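Local atomic coordinates of putative cell surface hydrolase (Lactobacillus plantarum, PDB entry 3LP5), a protein that is probably a cell-surface hydrolase of the alpha/beta-hydrolase superfamily, its family (DUF915) being of unknown function and its substrate not established. Residues R159-P163 / Y193-V199; F97-L103 / V126-M132; Q80-N85 / I111-F115. All coordinates share one frame; numbering follows the deposited sequence.

Contact 1: R159-P163 / Y193-V199; sequences RTGLP and YIFQDQV
R159 and Q198 set their flat ends almost square to each other, guanidinium and amide planes 80° apart, with a water at the guanidinium edge and in its plane. That water accepts the N-H of R159 NE at 3.0 Å. The same water O also accepts one from Q198 NE2, at a longer 3.3 Å between water O and NE2, so the two polar groups are joined through solvent. The F195 ring has CG2 of its neighbour I194 over the centre of one face, and L162 CD1 comes to it obliquely, 3.7 Å from F195 CD1. In this alpha/beta-hydrolase fold the contact joins the loop between helix 150-157 and strand 167-172 to the end of helix 191-195 and the turn that follows. L162 CD1 also lies 3.9 Å from I194 CG2, and L116 and E117 of helix 107-118 pack on the L162 side chain. A bend at chi2 (-53°) folds the Q198 chain back over the 3-10 turn at 159-161, so that Q198 OE1 rests 3.5 Å from T160 CA and the Q198 CG methylene lies against R159 CG at 3.9 Å. R159 leaves its backbone with CG between N and the carbonyl carbon (chi1 67°) and then runs extended past the carbonyls of Y193 and I194. Its far end is held by Y156, whose carbonyl takes NH1 and whose ring makes a cation-pi contact. Beneath this chain I194 O is buried without a hydrogen-bond partner, covered by R159 CB at 3.7 Å.

Contact 2: F97-L103 / V126-M132; sequences FNHFYAL and VHIDRLM
Y101 and R130 run alongside each other in the same direction, with the ring and guanidinium planes 17° apart, nearly parallel. Y101 CE1 sits over one face of the guanidinium, toward its rim and close to R130 NH2 at 3.1 Å. The arginine reaches this place by bending at chi3 (-69°), and L231 O in helix 217-231 holds its NE. On the other side of the sheet I128 CB lies over the face of the F100 ring, 4.0 Å from its centroid, a CH-pi contact. A102 CB fills the next position, touching I128 CD1 at 3.8 Å and L131 CD1 at 3.7 Å. These groups are set by two parallel strands, 99-105 and 127-134, which with helix 107-118 form a beta-alpha-beta unit of the central sheet. W112 and L116 of that helix cover the A102 and L131 face; on the opposite face, where Y101 and R130 also lie, I227 of helix 217-231 packs on L103 and M132. The strands pair regularly at first, H127 N to N98 O and F100 N to H127 O, but D129 is an extra residue, a beta bulge with near-helical backbone angles. Its N still bonds F100 O at 2.9 Å, almost straight along the C=O axis, whereas R130 N is left buried with no partner. Pairing resumes one residue further on, with A102 N bonded to R130 O at 2.9 Å and M132 N to A102 O at 3.0 Å. Just beyond L103 the first strand runs into G104, S106 and G108, consistent with the nucleophile elbow of this superfamily.

Contact 3: Q80-N85 / I111-F115; sequences QAVWLN and IWTLF
Helices 74-92 and 107-118 of the alpha/beta-hydrolase fold pack against each other through L84, I111, W112 and F115, the axes of the two short segments 8.7 Å apart at closest and crossing at -70°. L84 has the largest single share. With CG anti to the backbone N (chi1 179°), the side chain reaches across to put CD2 over the six-membered ring of W112, 4.0 Å from the centroid and 16° off the normal. The same methyl touches I111 CG2 and F115 CB, both at 3.8 Å. A weak hydrogen bond from W112 NE1 to L103 O ties the indole beneath it to strand 99-105. Where the backbones come nearest, I111 CG2 packs against the backbone at A81 N, and A81 CB meets L114 CD2 at 3.8 Å. Further along, N85 stands at the edge of the F115 ring, its OD1 3.5 Å from F115 CE1 and near the ring plane, while its ND2 is bonded to E122. At the other end Q80 OE1 lies against I111 CD1 at 3.3 Å, and the Q80 amide is fixed through NE2 by N69 O and R71 O. All the touching residues are buried, so the helices are held here by shape and apolar contact; the amide nitrogens of Q80 and N85 make their hydrogen bonds outside the two segments, and the N85 oxygen faces the slightly positive C-H rim of the phenylalanine.

Overall arrangement
From the N terminus, helix 74-92 supplies 80-85 first, then strand 99-105 brings 97-103, helix 107-118 brings 111-115, and strand 127-134 brings 126-132. Contact 3 therefore closes its loop after contact 2 has opened, and the two cross. W112 joins them, its indole serving both: it takes L84 in contact 3 and packs on F100 and A102 of contact 2. Contact 1 follows in series, closing the loop from 159-163 to 193-199 around strand 167-172. It touches both others: P163 and F195 rest on I128 and L131 of contact 2, and F195 meets T113 in helix 107-118. That helix thus lies among helix 74-92, the central strands and, through contact 1, helix 191-195 and the loop at 159-163.

Contact 1: R159-P163 / Y193-V199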
loop_
_atom_site.group_PDB
_atom_site.type_symbol
_atom_site.label_atom_id
_atom_site.label_comp_id
_atom_site.label_asym_id
_atom_site.label_seq_id
_atom_site.Cartn_x
_atom_site.Cartn_y
_atom_site.Cartn_z
ATOM N N ARG A 159 9.255 13.766 4.056
ATOM C CA ARG A 159 9.600 12.392 4.512
ATOM C C ARG A 159 9.902 12.395 5.985
ATOM O O ARG A 159 9.712 11.365 6.613
ATOM C CB ARG A 159 10.800 11.831 3.714
ATOM C CG ARG A 159 12.140 12.624 4.030
ATOM C CD ARG A 159 13.296 12.257 3.053
ATOM N NE ARG A 159 14.555 12.899 3.433
ATOM C CZ ARG A 159 14.827 14.211 3.310
ATOM N NH1 ARG A 159 13.917 15.090 2.812
ATOM N NH2 ARG A 159 16.018 14.674 3.696
ATOM N N THR A 160 10.382 13.520 6.559
ATOM C CA THR A 160 10.633 13.539 7.995
ATOM C C THR A 160 9.343 13.449 8.848
ATOM O O THR A 160 9.404 13.133 10.039
ATOM C CB THR A 160 11.473 14.718 8.473
ATOM O OG1 THR A 160 10.780 15.937 8.199
ATOM C CG2 THR A 160 12.817 14.722 7.765
ATOM N N GLY A 161 8.183 13.683 8.237
ATOM C CA GLY A 161 6.949 13.432 8.951
ATOM C C GLY A 161 6.641 11.936 9.132
ATOM O O GLY A 161 5.744 11.615 9.886
ATOM N N LEU A 162 7.363 11.022 8.452
ATOM C CA LEU A 162 7.069 9.580 8.589
ATOM C C LEU A 162 7.262 9.132 10.030
ATOM O O LEU A 162 8.083 9.700 10.741
ATOM C CB LEU A 162 7.932 8.702 7.646
ATOM C CG LEU A 162 7.554 8.835 6.148
ATOM C CD1 LEU A 162 8.724 8.397 5.245
ATOM C CD2 LEU A 162 6.211 8.114 5.777
ATOM N N PRO A 163 6.479 8.150 10.477
ATOM C CA PRO A 163 6.708 7.598 11.825
ATOM C C PRO A 163 7.989 6.786 11.920
ATOM O O PRO A 163 8.211 5.898 11.106
ATOM C CB PRO A 163 5.489 6.696 12.066
ATOM C CG PRO A 163 4.841 6.556 10.797
ATOM C CD PRO A 163 5.179 7.724 9.927
ATOM N N TYR A 193 14.854 6.659 -1.353
ATOM C CA TYR A 193 15.228 8.016 -0.900
ATOM C C TYR A 193 14.261 8.620 0.108
ATOM O O TYR A 193 14.657 9.448 0.936
ATOM C CB TYR A 193 15.391 9.007 -2.096
ATOM C CG TYR A 193 16.265 8.466 -3.189
ATOM C CD1 TYR A 193 17.560 8.038 -2.914
ATOM C CD2 TYR A 193 15.775 8.333 -4.487
ATOM C CE1 TYR A 193 18.359 7.503 -3.903
ATOM C CE2 TYR A 193 16.576 7.825 -5.493
ATOM C CZ TYR A 193 17.864 7.404 -5.186
ATOM O OH TYR A 193 18.671 6.868 -6.169
ATOM N N ILE A 194 13.016 8.222 0.028
ATOM C CA ILE A 194 11.991 8.632 0.969
ATOM C C ILE A 194 12.167 7.869 2.289
ATOM O O ILE A 194 12.206 8.452 3.368
ATOM C CB ILE A 194 10.617 8.408 0.370
ATOM C CG1 ILE A 194 10.386 9.439 -0.749
ATOM C CG2 ILE A 194 9.494 8.717 1.419
ATOM C CD1 ILE A 194 9.505 8.913 -1.882
ATOM N N PHE A 195 12.353 6.570 2.212
ATOM C CA PHE A 195 12.216 5.723 3.402
ATOM C C PHE A 195 13.507 5.451 4.174
ATOM O O PHE A 195 13.438 5.416 5.390
ATOM C CB PHE A 195 11.518 4.418 3.046
ATOM C CG PHE A 195 10.076 4.621 2.657
ATOM C CD1 PHE A 195 9.154 5.080 3.587
ATOM C CD2 PHE A 195 9.646 4.373 1.372
ATOM C CE1 PHE A 195 7.805 5.269 3.234
ATOM C CE2 PHE A 195 8.300 4.556 1.019
ATOM C CZ PHE A 195 7.391 5.002 1.971
ATOM N N GLN A 196 14.668 5.303 3.508
ATOM C CA GLN A 196 15.829 4.767 4.204
ATOM C C GLN A 196 16.242 5.833 5.244
ATOM O O GLN A 196 16.292 7.047 4.963
ATOM C CB GLN A 196 17.047 4.479 3.270
ATOM C CG GLN A 196 16.849 3.381 2.233
ATOM C CD GLN A 196 18.116 3.104 1.324
ATOM O OE1 GLN A 196 18.728 4.026 0.600
ATOM N NE2 GLN A 196 18.496 1.838 1.343
ATOM N N ASP A 197 16.528 5.377 6.447
ATOM C CA ASP A 197 16.842 6.329 7.547
ATOM C C ASP A 197 15.725 7.301 7.981
ATOM O O ASP A 197 15.974 8.188 8.785
ATOM C CB ASP A 197 18.165 7.048 7.304
ATOM C CG ASP A 197 19.394 6.136 7.654
ATOM O OD1 ASP A 197 19.289 4.896 7.553
ATOM O OD2 ASP A 197 20.460 6.644 8.070
ATOM N N GLN A 198 14.520 7.127 7.466
ATOM C CA GLN A 198 13.353 7.823 8.018
ATOM C C GLN A 198 12.475 6.878 8.789
ATOM O O GLN A 198 11.659 7.357 9.559
ATOM C CB GLN A 198 12.481 8.528 6.954
ATOM C CG GLN A 198 13.155 9.698 6.319
ATOM C CD GLN A 198 13.698 10.743 7.359
ATOM O OE1 GLN A 198 13.074 11.026 8.378
ATOM N NE2 GLN A 198 14.868 11.293 7.071
ATOM N N VAL A 199 12.612 5.557 8.569
ATOM C CA VAL A 199 11.781 4.564 9.239
ATOM C C VAL A 199 12.714 3.497 9.860
ATOM O O VAL A 199 13.872 3.384 9.482
ATOM C CB VAL A 199 10.698 3.948 8.275
ATOM C CG1 VAL A 199 9.796 5.054 7.630
ATOM C CG2 VAL A 199 11.331 3.093 7.175
HETATM O O HOH W 1 16.517 10.798 4.258
#

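Contact 2: F97-L103 / V126-M132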
loop_
_atom_site.group_PDB
_atom_site.type_symbol
_atom_site.label_atom_id
_atom_site.label_comp_id
_atom_site.label_asym_id
_atom_site.label_seq_id
_atom_site.Cartn_x
_atom_site.Cartn_y
_atom_site.Cartn_z
ATOM N N PHE A 97 -9.460 1.113 17.112
ATOM C CA PHE A 97 -8.198 0.434 16.885
ATOM C C PHE A 97 -7.109 1.445 17.120
ATOM O O PHE A 97 -7.280 2.614 16.749
ATOM C CB PHE A 97 -8.141 -0.186 15.490
ATOM C CG PHE A 97 -8.335 0.802 14.368
ATOM C CD1 PHE A 97 -7.237 1.297 13.675
ATOM C CD2 PHE A 97 -9.622 1.215 13.978
ATOM C CE1 PHE A 97 -7.426 2.234 12.619
ATOM C CE2 PHE A 97 -9.820 2.136 12.926
ATOM C CZ PHE A 97 -8.733 2.641 12.249
ATOM N N ASN A 98 -6.012 1.057 17.758
ATOM C CA ASN A 98 -4.941 2.038 17.884
ATOM C C ASN A 98 -3.660 1.657 17.168
ATOM O O ASN A 98 -2.654 2.316 17.328
ATOM C CB ASN A 98 -4.731 2.521 19.328
ATOM C CG ASN A 98 -4.136 1.451 20.200
ATOM O OD1 ASN A 98 -3.841 0.339 19.734
ATOM N ND2 ASN A 98 -3.952 1.762 21.478
ATOM N N HIS A 99 -3.738 0.612 16.362
ATOM C CA HIS A 99 -2.612 0.065 15.597
ATOM C C HIS A 99 -3.232 -0.402 14.267
ATOM O O HIS A 99 -4.397 -0.858 14.279
ATOM C CB HIS A 99 -1.951 -1.148 16.332
ATOM C CG HIS A 99 -0.962 -0.754 17.394
ATOM N ND1 HIS A 99 -1.305 -0.625 18.732
ATOM C CD2 HIS A 99 0.365 -0.464 17.321
ATOM C CE1 HIS A 99 -0.235 -0.267 19.430
ATOM N NE2 HIS A 99 0.792 -0.170 18.598
ATOM N N PHE A 100 -2.514 -0.250 13.139
ATOM C CA PHE A 100 -3.000 -0.804 11.867
ATOM C C PHE A 100 -1.824 -1.130 10.928
ATOM O O PHE A 100 -0.665 -0.764 11.192
ATOM C CB PHE A 100 -4.012 0.160 11.166
ATOM C CG PHE A 100 -3.386 1.433 10.668
ATOM C CD1 PHE A 100 -3.116 1.606 9.349
ATOM C CD2 PHE A 100 -3.062 2.466 11.566
ATOM C CE1 PHE A 100 -2.541 2.792 8.856
ATOM C CE2 PHE A 100 -2.445 3.677 11.100
ATOM C CZ PHE A 100 -2.193 3.847 9.752
ATOM N N TYR A 101 -2.111 -1.910 9.892
ATOM C CA TYR A 101 -1.179 -2.148 8.811
ATOM C C TYR A 101 -1.747 -1.578 7.501
ATOM O O TYR A 101 -2.974 -1.508 7.267
ATOM C CB TYR A 101 -0.915 -3.642 8.641
ATOM C CG TYR A 101 -0.797 -4.365 9.957
ATOM C CD1 TYR A 101 0.413 -4.421 10.599
ATOM C CD2 TYR A 101 -1.923 -4.882 10.606
ATOM C CE1 TYR A 101 0.557 -5.048 11.789
ATOM C CE2 TYR A 101 -1.800 -5.520 11.843
ATOM C CZ TYR A 101 -0.540 -5.600 12.425
ATOM O OH TYR A 101 -0.323 -6.229 13.640
ATOM N N ALA A 102 -0.840 -1.222 6.618
ATOM C CA ALA A 102 -1.262 -0.581 5.382
ATOM C C ALA A 102 -0.693 -1.304 4.179
ATOM O O ALA A 102 0.480 -1.693 4.189
ATOM C CB ALA A 102 -0.815 0.882 5.408
ATOM N N LEU A 103 -1.546 -1.505 3.147
ATOM C CA LEU A 103 -1.115 -2.005 1.871
ATOM C C LEU A 103 -1.483 -0.955 0.827
ATOM O O LEU A 103 -2.649 -0.542 0.747
ATOM C CB LEU A 103 -1.804 -3.324 1.508
ATOM C CG LEU A 103 -1.445 -3.928 0.147
ATOM C CD1 LEU A 103 -0.056 -4.481 0.067
ATOM C CD2 LEU A 103 -2.382 -5.070 -0.301
ATOM N N VAL A 126 -3.342 6.758 17.099
ATOM C CA VAL A 126 -3.429 5.614 16.195
ATOM C C VAL A 126 -2.100 5.437 15.471
ATOM O O VAL A 126 -1.649 6.339 14.736
ATOM C CB VAL A 126 -4.571 5.820 15.188
ATOM C CG1 VAL A 126 -4.857 4.537 14.407
ATOM C CG2 VAL A 126 -5.807 6.258 15.916
ATOM N N HIS A 127 -1.441 4.301 15.664
ATOM C CA HIS A 127 -0.119 4.129 15.025
ATOM C C HIS A 127 -0.087 3.056 13.925
ATOM O O HIS A 127 -0.801 2.071 14.028
ATOM C CB HIS A 127 0.931 3.837 16.081
ATOM C CG HIS A 127 0.937 4.845 17.189
ATOM N ND1 HIS A 127 0.380 4.591 18.428
ATOM C CD2 HIS A 127 1.353 6.137 17.221
ATOM C CE1 HIS A 127 0.488 5.667 19.191
ATOM N NE2 HIS A 127 1.065 6.622 18.480
ATOM N N ILE A 128 0.746 3.272 12.891
ATOM C CA ILE A 128 0.933 2.273 11.844
ATOM C C ILE A 128 2.106 1.401 12.262
ATOM O O ILE A 128 3.059 1.904 12.796
ATOM C CB ILE A 128 1.140 2.917 10.480
ATOM C CG1 ILE A 128 1.204 1.855 9.364
ATOM C CG2 ILE A 128 2.351 3.876 10.491
ATOM C CD1 ILE A 128 1.392 2.444 8.081
ATOM N N ASP A 129 1.997 0.098 12.071
ATOM C CA ASP A 129 3.073 -0.832 12.438
ATOM C C ASP A 129 3.898 -1.211 11.210
ATOM O O ASP A 129 5.157 -1.273 11.256
ATOM C CB ASP A 129 2.497 -2.140 13.030
ATOM C CG ASP A 129 1.905 -1.966 14.436
ATOM O OD1 ASP A 129 2.041 -0.863 15.036
ATOM O OD2 ASP A 129 1.302 -2.943 14.969
ATOM N N ARG A 130 3.190 -1.511 10.124
ATOM C CA ARG A 130 3.816 -1.985 8.885
ATOM C C ARG A 130 3.113 -1.404 7.648
ATOM O O ARG A 130 1.899 -1.255 7.663
ATOM C CB ARG A 130 3.788 -3.501 8.822
ATOM C CG ARG A 130 4.642 -4.121 9.936
ATOM C CD ARG A 130 4.946 -5.629 9.701
ATOM N NE ARG A 130 3.692 -6.352 9.866
ATOM C CZ ARG A 130 3.341 -6.983 10.985
ATOM N NH1 ARG A 130 4.157 -6.965 12.016
ATOM N NH2 ARG A 130 2.175 -7.614 11.061
ATOM N N LEU A 131 3.914 -1.016 6.654
ATOM C CA LEU A 131 3.507 -0.580 5.298
ATOM C C LEU A 131 4.130 -1.445 4.194
ATOM O O LEU A 131 5.349 -1.648 4.148
ATOM C CB LEU A 131 3.910 0.896 5.067
ATOM C CG LEU A 131 3.659 1.443 3.639
ATOM C CD1 LEU A 131 2.135 1.442 3.256
ATOM C CD2 LEU A 131 4.352 2.827 3.577
ATOM N N MET A 132 3.315 -2.005 3.330
ATOM C CA MET A 132 3.838 -2.624 2.095
ATOM C C MET A 132 3.291 -1.841 0.893
ATOM O O MET A 132 2.076 -1.544 0.800
ATOM C CB MET A 132 3.494 -4.128 2.019
ATOM C CG MET A 132 3.715 -4.869 0.643
ATOM S SD MET A 132 3.405 -6.691 0.750
ATOM C CE MET A 132 4.875 -7.156 1.614
#

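Contact 3: Q80-N85 / I111-F115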
loop_
_atom_site.group_PDB
_atom_site.type_symbol
_atom_site.label_atom_id
_atom_site.label_comp_id
_atom_site.label_asym_id
_atom_site.label_seq_id
_atom_site.Cartn_x
_atom_site.Cartn_y
_atom_site.Cartn_z
ATOM N N GLN A 80 -6.415 12.484 -3.301
ATOM C CA GLN A 80 -6.643 11.137 -2.744
ATOM C C GLN A 80 -6.057 10.988 -1.353
ATOM O O GLN A 80 -6.597 10.257 -0.522
ATOM C CB GLN A 80 -6.149 10.032 -3.708
ATOM C CG GLN A 80 -6.967 10.054 -5.056
ATOM C CD GLN A 80 -6.088 9.673 -6.303
ATOM O OE1 GLN A 80 -4.891 9.443 -6.181
ATOM N NE2 GLN A 80 -6.708 9.572 -7.479
ATOM N N ALA A 81 -4.976 11.704 -1.082
ATOM C CA ALA A 81 -4.403 11.689 0.278
ATOM C C ALA A 81 -5.301 12.375 1.284
ATOM O O ALA A 81 -5.431 11.889 2.370
ATOM C CB ALA A 81 -3.003 12.277 0.292
ATOM N N VAL A 82 -5.995 13.445 0.870
ATOM C CA VAL A 82 -7.021 14.070 1.687
ATOM C C VAL A 82 -8.215 13.189 1.838
ATOM O O VAL A 82 -8.731 13.061 2.930
ATOM C CB VAL A 82 -7.451 15.376 1.091
ATOM C CG1 VAL A 82 -8.611 15.993 1.896
ATOM C CG2 VAL A 82 -6.218 16.352 0.993
ATOM N N TRP A 83 -8.717 12.603 0.746
ATOM C CA TRP A 83 -9.799 11.638 0.868
ATOM C C TRP A 83 -9.456 10.435 1.774
ATOM O O TRP A 83 -10.314 9.926 2.545
ATOM C CB TRP A 83 -10.232 11.153 -0.545
ATOM C CG TRP A 83 -10.898 12.271 -1.374
ATOM C CD1 TRP A 83 -11.723 13.239 -0.917
ATOM C CD2 TRP A 83 -10.817 12.440 -2.807
ATOM N NE1 TRP A 83 -12.117 14.081 -1.979
ATOM C CE2 TRP A 83 -11.581 13.591 -3.146
ATOM C CE3 TRP A 83 -10.182 11.712 -3.848
ATOM C CZ2 TRP A 83 -11.679 14.060 -4.480
ATOM C CZ3 TRP A 83 -10.255 12.203 -5.167
ATOM C CH2 TRP A 83 -11.026 13.330 -5.480
ATOM N N LEU A 84 -8.218 9.946 1.681
ATOM C CA LEU A 84 -7.778 8.833 2.562
ATOM C C LEU A 84 -7.874 9.230 4.027
ATOM O O LEU A 84 -8.340 8.466 4.900
ATOM C CB LEU A 84 -6.315 8.438 2.258
ATOM C CG LEU A 84 -5.735 7.278 3.145
ATOM C CD1 LEU A 84 -6.679 6.047 3.263
ATOM C CD2 LEU A 84 -4.405 6.794 2.582
ATOM N N ASN A 85 -7.410 10.435 4.325
ATOM C CA ASN A 85 -7.508 10.980 5.673
ATOM C C ASN A 85 -8.988 11.148 6.061
ATOM O O ASN A 85 -9.382 10.819 7.207
ATOM C CB ASN A 85 -6.805 12.332 5.669
ATOM C CG ASN A 85 -6.584 12.890 7.063
ATOM O OD1 ASN A 85 -6.616 12.171 8.073
ATOM N ND2 ASN A 85 -6.392 14.186 7.122
ATOM N N ILE A 111 -0.243 7.459 -2.317
ATOM C CA ILE A 111 -1.345 7.980 -1.461
ATOM C C ILE A 111 -1.092 7.699 0.028
ATOM O O ILE A 111 -1.103 8.641 0.866
ATOM C CB ILE A 111 -2.686 7.471 -1.919
ATOM C CG1 ILE A 111 -2.909 7.887 -3.365
ATOM C CG2 ILE A 111 -3.835 8.008 -0.948
ATOM C CD1 ILE A 111 -4.011 7.043 -4.155
ATOM N N TRP A 112 -0.786 6.438 0.361
ATOM C CA TRP A 112 -0.427 6.082 1.750
ATOM C C TRP A 112 0.756 6.903 2.207
ATOM O O TRP A 112 0.740 7.425 3.319
ATOM C CB TRP A 112 -0.031 4.577 1.960
ATOM C CG TRP A 112 -1.114 3.734 2.360
ATOM C CD1 TRP A 112 -1.654 2.667 1.633
ATOM C CD2 TRP A 112 -1.934 3.872 3.537
ATOM N NE1 TRP A 112 -2.705 2.112 2.338
ATOM C CE2 TRP A 112 -2.925 2.858 3.475
ATOM C CE3 TRP A 112 -1.896 4.727 4.663
ATOM C CZ2 TRP A 112 -3.888 2.676 4.497
ATOM C CZ3 TRP A 112 -2.875 4.556 5.680
ATOM C CH2 TRP A 112 -3.851 3.539 5.578
ATOM N N THR A 113 1.777 7.054 1.350
ATOM C CA THR A 113 2.975 7.725 1.871
ATOM C C THR A 113 2.704 9.167 2.265
ATOM O O THR A 113 3.242 9.685 3.243
ATOM C CB THR A 113 4.162 7.710 0.821
ATOM O OG1 THR A 113 4.490 6.347 0.512
ATOM C CG2 THR A 113 5.390 8.348 1.398
ATOM N N LEU A 114 1.985 9.866 1.399
ATOM C CA LEU A 114 1.722 11.257 1.592
ATOM C C LEU A 114 0.821 11.388 2.866
ATOM O O LEU A 114 1.055 12.237 3.722
ATOM C CB LEU A 114 1.079 11.837 0.304
ATOM C CG LEU A 114 0.912 13.354 0.294
ATOM C CD1 LEU A 114 2.249 14.065 0.452
ATOM C CD2 LEU A 114 0.186 13.822 -1.001
ATOM N N PHE A 115 -0.196 10.543 2.980
ATOM C CA PHE A 115 -1.045 10.527 4.181
ATOM C C PHE A 115 -0.172 10.335 5.443
ATOM O O PHE A 115 -0.367 11.061 6.428
ATOM C CB PHE A 115 -2.075 9.411 4.081
ATOM C CG PHE A 115 -2.757 9.097 5.385
ATOM C CD1 PHE A 115 -3.844 9.851 5.808
ATOM C CD2 PHE A 115 -2.278 8.091 6.204
ATOM C CE1 PHE A 115 -4.462 9.594 7.041
ATOM C CE2 PHE A 115 -2.866 7.858 7.467
ATOM C CZ PHE A 115 -3.950 8.602 7.856
#